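Local atomic coordinates of putative glycerophosphodiester phosphodiesterase (Galdieria sulphuraria, PDB entry 2O55), a protein that belongs to the glycerophosphodiester phosphodiesterase family and folds as a TIM barrel. Residues W230-L234 and G248-L253. Sequence-based numbering, arbitrary orientation.
Sequences WKKCL and GLMNFL
W230 and F252 reach across to each other's helices, each by its first torsion: CG of W230 is anti to its own carbonyl carbon (chi1 -57°), which lays the indole along the G248-L249 backbone, while CG of F252 stands opposite the backbone N (chi1 -179°) and sends the phenyl back toward helix 227-236. The two helices belong to the outer layer of the TIM barrel and follow one another in the chain, joined through barrel strand 240-243; the axes of their short segments are 11.6 Å apart at closest approach. That spacing is filled largely by the two aromatic side chains, which run antiparallel alongside each other, each pointing at the other's helix. CA of L249 sits over a face of the indole, 3.8 Å from the centroid of the six-membered ring, and CD1 of the same leucine lies above that ring system nearer the rim, 3.9 Å from W230 CG. F252 repays the contact with its own face, since W230 CB lies 4.1 Å from the phenyl centroid. The two ring planes are inclined at 51°, and F252 CB abuts W230 CE3 at 3.7 Å. Farther out on the phenyl, the aliphatic start of K231 touches CZ through CG, before the lysine chain bends off toward its exposed amine. L234, one turn after W230, adds a looser apolar margin with its two methyls divided between F252 and L253. No hydrogen bond links the segments, and the one polar atom of the indole, NE1, is hydrogen-bonded to OD2 of D225. Inward, L249 also packs on I241 and I9 of the barrel strands. At the far end of the indole, CZ3 comes 3.3 Å from the carbonyl O of G248, the same oxygen that accepts the helical bond from F252 N.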
ATOM      1  N   TRP A 230     -13.418 -13.682   1.568  1.00 11.57           N
ATOM      2  CA  TRP A 230     -12.373 -14.384   0.873  1.00 10.67           C
ATOM      3  C   TRP A 230     -12.939 -15.393  -0.098  1.00 10.17           C
ATOM      4  O   TRP A 230     -12.387 -15.588  -1.170  1.00  9.86           O
ATOM      5  CB  TRP A 230     -11.484 -15.046   1.909  1.00 10.72           C
ATOM      6  CG  TRP A 230     -10.948 -14.028   2.866  1.00 10.44           C
ATOM      7  CD1 TRP A 230     -10.776 -12.690   2.621  1.00  9.80           C
ATOM      8  CD2 TRP A 230     -10.497 -14.255   4.196  1.00  9.60           C
ATOM      9  NE1 TRP A 230     -10.252 -12.074   3.723  1.00 10.95           N
ATOM     10  CE2 TRP A 230     -10.067 -13.010   4.706  1.00 10.59           C
ATOM     11  CE3 TRP A 230     -10.411 -15.385   5.009  1.00 10.12           C
ATOM     12  CZ2 TRP A 230      -9.557 -12.864   5.999  1.00 10.43           C
ATOM     13  CZ3 TRP A 230      -9.913 -15.240   6.295  1.00 10.13           C
ATOM     14  CH2 TRP A 230      -9.494 -13.989   6.777  1.00  9.94           C
ATOM     15  N   LYS A 231     -14.049 -16.014   0.287  1.00 10.06           N
ATOM     16  CA  LYS A 231     -14.784 -16.916  -0.576  1.00  9.96           C
ATOM     17  C   LYS A 231     -15.182 -16.193  -1.848  1.00 10.17           C
ATOM     18  O   LYS A 231     -14.970 -16.709  -2.936  1.00 10.39           O
ATOM     19  CB  LYS A 231     -15.999 -17.500   0.154  1.00  9.67           C
ATOM     20  CG  LYS A 231     -15.796 -18.964   0.585  1.00 10.45           C
ATOM     21  CD  LYS A 231     -16.517 -19.334   1.888  1.00 10.18           C
ATOM     22  CE  LYS A 231     -16.679 -20.845   2.041  1.00  9.19           C
ATOM     23  NZ  LYS A 231     -17.999 -21.349   1.537  1.00  8.83           N
ATOM     24  N   LYS A 232     -15.716 -14.983  -1.714  1.00 10.71           N
ATOM     25  CA  LYS A 232     -16.096 -14.174  -2.875  1.00 11.06           C
ATOM     26  C   LYS A 232     -14.870 -13.729  -3.670  1.00 11.09           C
ATOM     27  O   LYS A 232     -14.860 -13.802  -4.901  1.00 11.59           O
ATOM     28  CB  LYS A 232     -16.939 -12.962  -2.459  1.00 11.42           C
ATOM     29  CG  LYS A 232     -17.481 -12.118  -3.631  1.00 12.82           C
ATOM     30  CD  LYS A 232     -18.435 -12.948  -4.558  1.00 15.87           C
ATOM     31  CE  LYS A 232     -19.249 -12.075  -5.539  1.00 14.34           C
ATOM     32  NZ  LYS A 232     -20.196 -11.155  -4.837  1.00 14.23           N
ATOM     33  N   CYS A 233     -13.830 -13.272  -2.979  1.00 10.84           N
ATOM     34  CA  CYS A 233     -12.568 -12.971  -3.648  1.00 10.55           C
ATOM     35  C   CYS A 233     -12.115 -14.049  -4.617  1.00  9.91           C
ATOM     36  O   CYS A 233     -11.812 -13.729  -5.745  1.00  9.95           O
ATOM     37  CB  CYS A 233     -11.485 -12.669  -2.635  1.00 10.48           C
ATOM     38  SG  CYS A 233     -11.724 -11.032  -1.873  1.00 13.09           S
ATOM     39  N   LEU A 234     -12.095 -15.312  -4.184  1.00  9.67           N
ATOM     40  CA  LEU A 234     -11.790 -16.444  -5.066  1.00  9.90           C
ATOM     41  C   LEU A 234     -12.766 -16.581  -6.237  1.00 10.42           C
ATOM     42  O   LEU A 234     -12.337 -16.752  -7.376  1.00 10.67           O
ATOM     43  CB  LEU A 234     -11.778 -17.766  -4.308  1.00  9.98           C
ATOM     44  CG  LEU A 234     -10.759 -18.098  -3.217  1.00 10.22           C
ATOM     45  CD1 LEU A 234     -10.657 -19.606  -3.065  1.00 11.14           C
ATOM     46  CD2 LEU A 234      -9.418 -17.551  -3.566  1.00 11.41           C
ATOM     47  N   GLY A 248      -5.263 -14.786   8.986  1.00 14.81           N
ATOM     48  CA  GLY A 248      -6.541 -15.444   8.723  1.00 15.15           C
ATOM     49  C   GLY A 248      -6.688 -15.816   7.258  1.00 15.77           C
ATOM     50  O   GLY A 248      -7.151 -16.918   6.921  1.00 16.27           O
ATOM     51  N   LEU A 249      -6.287 -14.897   6.385  1.00 15.96           N
ATOM     52  CA  LEU A 249      -6.340 -15.124   4.958  1.00 16.29           C
ATOM     53  C   LEU A 249      -5.426 -16.270   4.567  1.00 17.14           C
ATOM     54  O   LEU A 249      -5.847 -17.145   3.806  1.00 17.71           O
ATOM     55  CB  LEU A 249      -5.988 -13.851   4.175  1.00 16.14           C
ATOM     56  CG  LEU A 249      -6.047 -13.915   2.642  1.00 15.07           C
ATOM     57  CD1 LEU A 249      -7.219 -14.736   2.163  1.00 15.84           C
ATOM     58  CD2 LEU A 249      -6.140 -12.540   2.035  1.00 13.23           C
HETATM   59  N   MSE A 250      -4.191 -16.274   5.079  1.00 17.61           N
HETATM   60  CA  MSE A 250      -3.260 -17.367   4.817  1.00 18.37           C
HETATM   61  C   MSE A 250      -3.839 -18.697   5.304  1.00 17.70           C
HETATM   62  O   MSE A 250      -3.833 -19.689   4.570  1.00 17.14           O
HETATM   63  CB  MSE A 250      -1.941 -17.121   5.530  1.00 19.66           C
HETATM   64  CG  MSE A 250      -0.698 -17.065   4.613  1.00 23.90           C
HETATM   65 SE   MSE A 250      -0.499 -18.370   3.098  1.00 31.21          SE
HETATM   66  CE  MSE A 250       1.554 -18.083   2.628  1.00 25.61           C
ATOM     67  N   ASN A 251      -4.359 -18.691   6.538  1.00 17.26           N
ATOM     68  CA  ASN A 251      -4.951 -19.875   7.158  1.00 16.59           C
ATOM     69  C   ASN A 251      -6.109 -20.410   6.345  1.00 16.34           C
ATOM     70  O   ASN A 251      -6.267 -21.622   6.201  1.00 16.68           O
ATOM     71  CB  ASN A 251      -5.384 -19.594   8.592  1.00 16.35           C
ATOM     72  CG  ASN A 251      -4.222 -19.631   9.576  1.00 16.14           C
ATOM     73  OD1 ASN A 251      -3.058 -19.724   9.194  1.00 15.98           O
ATOM     74  ND2 ASN A 251      -4.539 -19.547  10.851  1.00 16.09           N
ATOM     75  N   PHE A 252      -6.904 -19.496   5.802  1.00 15.97           N
ATOM     76  CA  PHE A 252      -7.929 -19.840   4.819  1.00 15.73           C
ATOM     77  C   PHE A 252      -7.323 -20.535   3.580  1.00 15.59           C
ATOM     78  O   PHE A 252      -7.619 -21.706   3.306  1.00 15.39           O
ATOM     79  CB  PHE A 252      -8.724 -18.580   4.417  1.00 15.50           C
ATOM     80  CG  PHE A 252      -9.828 -18.842   3.419  1.00 15.51           C
ATOM     81  CD1 PHE A 252     -11.000 -19.502   3.801  1.00 15.50           C
ATOM     82  CD2 PHE A 252      -9.705 -18.420   2.092  1.00 15.71           C
ATOM     83  CE1 PHE A 252     -12.037 -19.751   2.875  1.00 15.52           C
ATOM     84  CE2 PHE A 252     -10.745 -18.656   1.154  1.00 15.20           C
ATOM     85  CZ  PHE A 252     -11.911 -19.319   1.552  1.00 15.04           C
ATOM     86  N   LEU A 253      -6.460 -19.813   2.862  1.00 15.46           N
ATOM     87  CA  LEU A 253      -5.909 -20.264   1.588  1.00 15.36           C
ATOM     88  C   LEU A 253      -5.227 -21.628   1.724  1.00 15.84           C
ATOM     89  O   LEU A 253      -5.122 -22.383   0.751  1.00 15.72           O
ATOM     90  CB  LEU A 253      -4.974 -19.193   0.998  1.00 14.98           C
ATOM     91  CG  LEU A 253      -5.541 -17.782   0.710  1.00 14.50           C
ATOM     92  CD1 LEU A 253      -4.495 -16.886   0.116  1.00 14.24           C
ATOM     93  CD2 LEU A 253      -6.730 -17.778  -0.223  1.00 13.36           C
TER